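Local coordinates for protein putative enoyl-CoA hydratase (Streptomyces coelicolor A3, PDB 3G64) that probably catalyses the reversible hydration of enoyl-CoA thioesters, or a related acyl-CoA reaction, as a member of the enoyl-CoA hydratase/isomerase family, at residues Ala10-Ile23 with Glu44-Arg58. Residues are numbered along the deposited sequence; the frame is centred on the assembly and turned at random. Where two conformers were deposited one is given.
Sequences AAPTPEWRHLRVEI and EAYADLRDLLAELSR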
# COMPACT_ATOMS: atom_id res chain seq x y z
N ALA A 10 24.21 -28.70 16.14
CA ALA A 10 24.07 -28.66 14.68
C ALA A 10 25.28 -28.01 13.97
O ALA A 10 25.63 -26.86 14.26
CB ALA A 10 22.77 -27.92 14.31
N ALA A 11 25.89 -28.73 13.04
CA ALA A 11 27.01 -28.18 12.26
C ALA A 11 26.56 -27.62 10.92
O ALA A 11 25.59 -28.10 10.34
CB ALA A 11 28.05 -29.27 12.02
N PRO A 12 27.30 -26.62 10.40
CA PRO A 12 27.04 -26.03 9.08
C PRO A 12 27.11 -27.07 7.97
O PRO A 12 27.94 -27.98 8.04
CB PRO A 12 28.18 -25.03 8.90
CG PRO A 12 28.66 -24.73 10.29
CD PRO A 12 28.50 -26.04 11.02
N THR A 13 26.25 -26.95 6.96
CA THR A 13 26.31 -27.82 5.79
C THR A 13 27.59 -27.58 5.00
O THR A 13 27.83 -26.47 4.53
CB THR A 13 25.11 -27.55 4.90
OG1 THR A 13 23.93 -27.95 5.60
CG2 THR A 13 25.20 -28.35 3.61
N PRO A 14 28.42 -28.63 4.83
CA PRO A 14 29.70 -28.41 4.13
C PRO A 14 29.51 -27.97 2.67
O PRO A 14 30.22 -27.09 2.20
CB PRO A 14 30.39 -29.78 4.16
CG PRO A 14 29.53 -30.66 5.02
CD PRO A 14 28.17 -30.06 5.09
N GLU A 15 28.58 -28.59 1.97
CA GLU A 15 28.46 -28.36 0.54
C GLU A 15 27.00 -28.26 0.11
O GLU A 15 26.20 -29.13 0.44
CB GLU A 15 29.13 -29.50 -0.22
CG GLU A 15 29.16 -29.30 -1.72
CD GLU A 15 29.38 -30.60 -2.49
OE1 GLU A 15 29.45 -31.68 -1.86
OE2 GLU A 15 29.47 -30.54 -3.74
N TRP A 16 26.68 -27.20 -0.63
CA TRP A 16 25.31 -27.01 -1.12
C TRP A 16 25.28 -27.51 -2.56
O TRP A 16 25.94 -26.94 -3.42
CB TRP A 16 24.91 -25.54 -1.02
CG TRP A 16 24.85 -25.07 0.40
CD1 TRP A 16 25.81 -24.36 1.07
CD2 TRP A 16 23.78 -25.31 1.33
NE1 TRP A 16 25.38 -24.13 2.36
CE2 TRP A 16 24.15 -24.70 2.54
CE3 TRP A 16 22.55 -25.97 1.25
CZ2 TRP A 16 23.33 -24.74 3.67
CZ3 TRP A 16 21.75 -26.01 2.37
CH2 TRP A 16 22.14 -25.40 3.57
N ARG A 17 24.49 -28.55 -2.81
CA ARG A 17 24.55 -29.28 -4.08
C ARG A 17 23.54 -28.78 -5.11
O ARG A 17 23.73 -28.96 -6.30
CB ARG A 17 24.37 -30.78 -3.83
CG ARG A 17 25.45 -31.38 -2.92
CD ARG A 17 25.19 -32.85 -2.58
NE ARG A 17 24.58 -33.03 -1.26
CZ ARG A 17 25.21 -33.51 -0.20
NH1 ARG A 17 24.59 -33.62 0.97
NH2 ARG A 17 26.49 -33.87 -0.31
N HIS A 18 22.47 -28.14 -4.65
CA HIS A 18 21.38 -27.75 -5.55
C HIS A 18 21.29 -26.28 -5.90
O HIS A 18 20.36 -25.85 -6.56
CB HIS A 18 20.06 -28.26 -4.99
CG HIS A 18 20.12 -29.71 -4.64
ND1 HIS A 18 20.11 -30.70 -5.60
CD2 HIS A 18 20.27 -30.33 -3.45
CE1 HIS A 18 20.22 -31.88 -5.01
NE2 HIS A 18 20.32 -31.68 -3.71
N LEU A 19 22.26 -25.51 -5.43
CA LEU A 19 22.46 -24.15 -5.90
C LEU A 19 23.93 -23.84 -5.66
O LEU A 19 24.62 -24.61 -4.98
CB LEU A 19 21.53 -23.15 -5.18
CG LEU A 19 21.19 -23.39 -3.71
CD1 LEU A 19 22.41 -23.11 -2.87
CD2 LEU A 19 20.03 -22.53 -3.21
N ARG A 20 24.41 -22.73 -6.20
CA ARG A 20 25.81 -22.38 -5.97
C ARG A 20 25.89 -21.27 -4.94
O ARG A 20 25.23 -20.23 -5.08
CB ARG A 20 26.51 -21.97 -7.27
CG ARG A 20 28.00 -21.66 -7.08
CD ARG A 20 28.55 -20.74 -8.17
NE ARG A 20 28.21 -21.26 -9.49
CZ ARG A 20 27.96 -20.50 -10.55
NH1 ARG A 20 28.00 -19.17 -10.46
NH2 ARG A 20 27.64 -21.08 -11.71
N VAL A 21 26.69 -21.50 -3.90
CA VAL A 21 26.81 -20.55 -2.80
C VAL A 21 28.28 -20.15 -2.64
O VAL A 21 29.13 -21.00 -2.43
CB VAL A 21 26.36 -21.15 -1.47
CG1 VAL A 21 26.42 -20.09 -0.36
CG2 VAL A 21 24.96 -21.68 -1.59
N GLU A 22 28.55 -18.86 -2.75
CA GLU A 22 29.89 -18.29 -2.58
C GLU A 22 29.77 -17.13 -1.63
O GLU A 22 28.87 -16.30 -1.80
CB GLU A 22 30.40 -17.71 -3.91
CG GLU A 22 30.38 -18.70 -5.08
CD GLU A 22 30.63 -18.05 -6.44
OE1 GLU A 22 29.80 -17.24 -6.92
OE2 GLU A 22 31.68 -18.37 -7.04
N ILE A 23 30.68 -17.06 -0.66
CA ILE A 23 30.75 -15.95 0.30
C ILE A 23 32.12 -15.28 0.25
O ILE A 23 33.15 -15.93 0.41
CB ILE A 23 30.48 -16.43 1.75
CG1 ILE A 23 29.14 -17.16 1.84
CG2 ILE A 23 30.44 -15.25 2.71
CD1 ILE A 23 28.73 -17.45 3.27
N GLU A 44 14.54 -30.06 -4.51
CA GLU A 44 15.81 -29.98 -3.78
C GLU A 44 16.37 -28.55 -3.76
O GLU A 44 17.07 -28.18 -2.83
CB GLU A 44 16.85 -30.93 -4.39
CG GLU A 44 16.55 -32.39 -4.16
CD GLU A 44 15.51 -32.95 -5.14
OE1 GLU A 44 15.15 -32.27 -6.15
OE2 GLU A 44 15.03 -34.08 -4.89
N ALA A 45 16.09 -27.76 -4.79
CA ALA A 45 16.54 -26.37 -4.78
C ALA A 45 15.75 -25.56 -3.75
O ALA A 45 16.31 -24.73 -3.05
CB ALA A 45 16.41 -25.76 -6.16
N TYR A 46 14.44 -25.79 -3.68
CA TYR A 46 13.66 -25.16 -2.62
C TYR A 46 14.21 -25.57 -1.24
O TYR A 46 14.30 -24.74 -0.34
CB TYR A 46 12.20 -25.58 -2.72
CG TYR A 46 11.39 -24.81 -3.74
CD1 TYR A 46 11.18 -23.43 -3.61
CD2 TYR A 46 10.80 -25.46 -4.81
CE1 TYR A 46 10.42 -22.73 -4.54
CE2 TYR A 46 10.04 -24.77 -5.73
CZ TYR A 46 9.85 -23.41 -5.59
OH TYR A 46 9.08 -22.76 -6.52
N ALA A 47 14.58 -26.85 -1.09
CA ALA A 47 15.05 -27.32 0.22
C ALA A 47 16.36 -26.66 0.59
O ALA A 47 16.60 -26.33 1.75
CB ALA A 47 15.17 -28.88 0.25
N ASP A 48 17.22 -26.45 -0.41
CA ASP A 48 18.48 -25.78 -0.14
C ASP A 48 18.29 -24.30 0.13
O ASP A 48 18.98 -23.73 0.98
CB ASP A 48 19.49 -26.00 -1.27
CG ASP A 48 20.21 -27.33 -1.15
OD1 ASP A 48 19.81 -28.17 -0.29
OD2 ASP A 48 21.16 -27.55 -1.94
N LEU A 49 17.35 -23.66 -0.57
CA LEU A 49 17.04 -22.26 -0.23
C LEU A 49 16.60 -22.16 1.23
O LEU A 49 17.07 -21.30 1.98
CB LEU A 49 15.93 -21.71 -1.14
CG LEU A 49 16.49 -21.40 -2.55
CD1 LEU A 49 15.37 -21.16 -3.55
CD2 LEU A 49 17.47 -20.23 -2.53
N ARG A 50 15.68 -23.03 1.62
CA ARG A 50 15.12 -22.97 2.97
C ARG A 50 16.24 -23.13 4.00
O ARG A 50 16.39 -22.33 4.93
CB ARG A 50 14.08 -24.10 3.15
CG ARG A 50 13.57 -24.30 4.60
CD ARG A 50 12.81 -25.67 4.78
NE ARG A 50 13.72 -26.78 4.49
CZ ARG A 50 13.35 -27.93 3.94
NH1 ARG A 50 12.08 -28.15 3.62
NH2 ARG A 50 14.27 -28.87 3.69
N ASP A 51 17.03 -24.19 3.81
CA ASP A 51 18.02 -24.59 4.80
C ASP A 51 19.23 -23.67 4.81
O ASP A 51 19.81 -23.42 5.88
CB ASP A 51 18.43 -26.02 4.57
CG ASP A 51 17.30 -27.01 4.82
OD1 ASP A 51 16.37 -26.67 5.61
OD2 ASP A 51 17.34 -28.11 4.24
N LEU A 52 19.63 -23.18 3.64
CA LEU A 52 20.73 -22.22 3.55
C LEU A 52 20.34 -20.93 4.25
O LEU A 52 21.12 -20.41 5.04
CB LEU A 52 21.13 -21.92 2.09
CG LEU A 52 22.10 -20.75 1.91
CD1 LEU A 52 23.48 -21.12 2.50
CD2 LEU A 52 22.25 -20.34 0.45
N LEU A 53 19.15 -20.40 3.98
CA LEU A 53 18.75 -19.15 4.63
C LEU A 53 18.70 -19.33 6.14
O LEU A 53 19.13 -18.44 6.89
CB LEU A 53 17.42 -18.63 4.11
CG LEU A 53 17.48 -18.12 2.67
CD1 LEU A 53 16.10 -17.82 2.14
CD2 LEU A 53 18.40 -16.89 2.53
N ALA A 54 18.21 -20.48 6.61
CA ALA A 54 18.13 -20.72 8.05
C ALA A 54 19.54 -20.74 8.64
O ALA A 54 19.82 -20.17 9.69
CB ALA A 54 17.38 -22.04 8.34
N GLU A 55 20.44 -21.40 7.94
CA GLU A 55 21.83 -21.47 8.39
C GLU A 55 22.53 -20.09 8.41
O GLU A 55 23.16 -19.72 9.42
CB GLU A 55 22.62 -22.48 7.56
CG GLU A 55 24.01 -22.69 8.13
CD GLU A 55 24.90 -23.50 7.22
OE1 GLU A 55 24.56 -24.68 6.96
OE2 GLU A 55 25.95 -22.94 6.77
N LEU A 56 22.43 -19.33 7.32
CA LEU A 56 23.01 -17.98 7.30
C LEU A 56 22.37 -17.08 8.37
O LEU A 56 23.01 -16.19 8.91
CB LEU A 56 22.84 -17.33 5.93
CG LEU A 56 23.49 -18.06 4.77
CD1 LEU A 56 23.27 -17.37 3.43
CD2 LEU A 56 24.98 -18.26 5.05
N SER A 57 21.09 -17.29 8.64
CA SER A 57 20.38 -16.44 9.58
C SER A 57 20.83 -16.71 11.00
O SER A 57 21.12 -15.78 11.74
CB SER A 57 18.86 -16.65 9.49
OG SER A 57 18.36 -16.11 8.27
N ARG A 58 20.93 -17.98 11.37
CA ARG A 58 21.27 -18.32 12.74
C ARG A 58 22.72 -17.98 13.07
O ARG A 58 23.04 -17.68 14.21
CB ARG A 58 20.95 -19.80 13.05
CG ARG A 58 22.03 -20.79 12.66
CD ARG A 58 21.50 -22.21 12.76
NE ARG A 58 22.51 -23.20 12.40
CZ ARG A 58 22.26 -24.28 11.66
NH1 ARG A 58 21.03 -24.50 11.19
NH2 ARG A 58 23.25 -25.12 11.36
O HOH W 1 22.92 -27.85 9.90
O HOH W 2 27.13 -23.81 4.73
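T13 and E55 make the straighter of the two direct hydrogen bonds here: the backbone N of T13 donates a hydrogen bond to E55 OE1 at 2.8 Å, 167° at the hydrogen, on the syn side of the carboxylate though well out of its plane. With CG anti to its backbone N (chi1 -173°) and the chain extended beyond, E55 reaches up to the loop. Its other oxygen, OE2, accepts a hydrogen bond from a water that also donates to T13 O and accepts from W16 NE1 at 3.0 Å; R59, just past the segment, adds a salt bridge to OE2. A second water is shared by A11 O and R58 NH2, joining the start of 10-23 to the last turn of 44-58. Towards the other end, D48 OD2 accepts from H18 N at 3.1 Å, a more bent bond (148°). In this crotonase-like fold helix 43-58 packs on one face of the main sheet, near the edge formed by strand 19-24, which runs antiparallel to 27-32; the loop ahead of that strand folds back over the helix. L52 CB sits over one face of the six-membered ring of W16, 3.9 Å from the centroid, T13 CG2 lies over the opposite face, and the D48 carboxylate stands at the edge, turned nearly perpendicular to the ring. A leucine in place of W16 would probably leave the water between T13 O and E55 OE2 without its indole donor and strip part of the cover from L52, opening a gap against T13 CG2. E44 CB packs squarely over the H18 imidazole, 3.4 Å from its centroid. Beneath the loop, L19 CD2 meets L49 CD2 at 3.5 Å, while V21 CG2 touches L52 CD2.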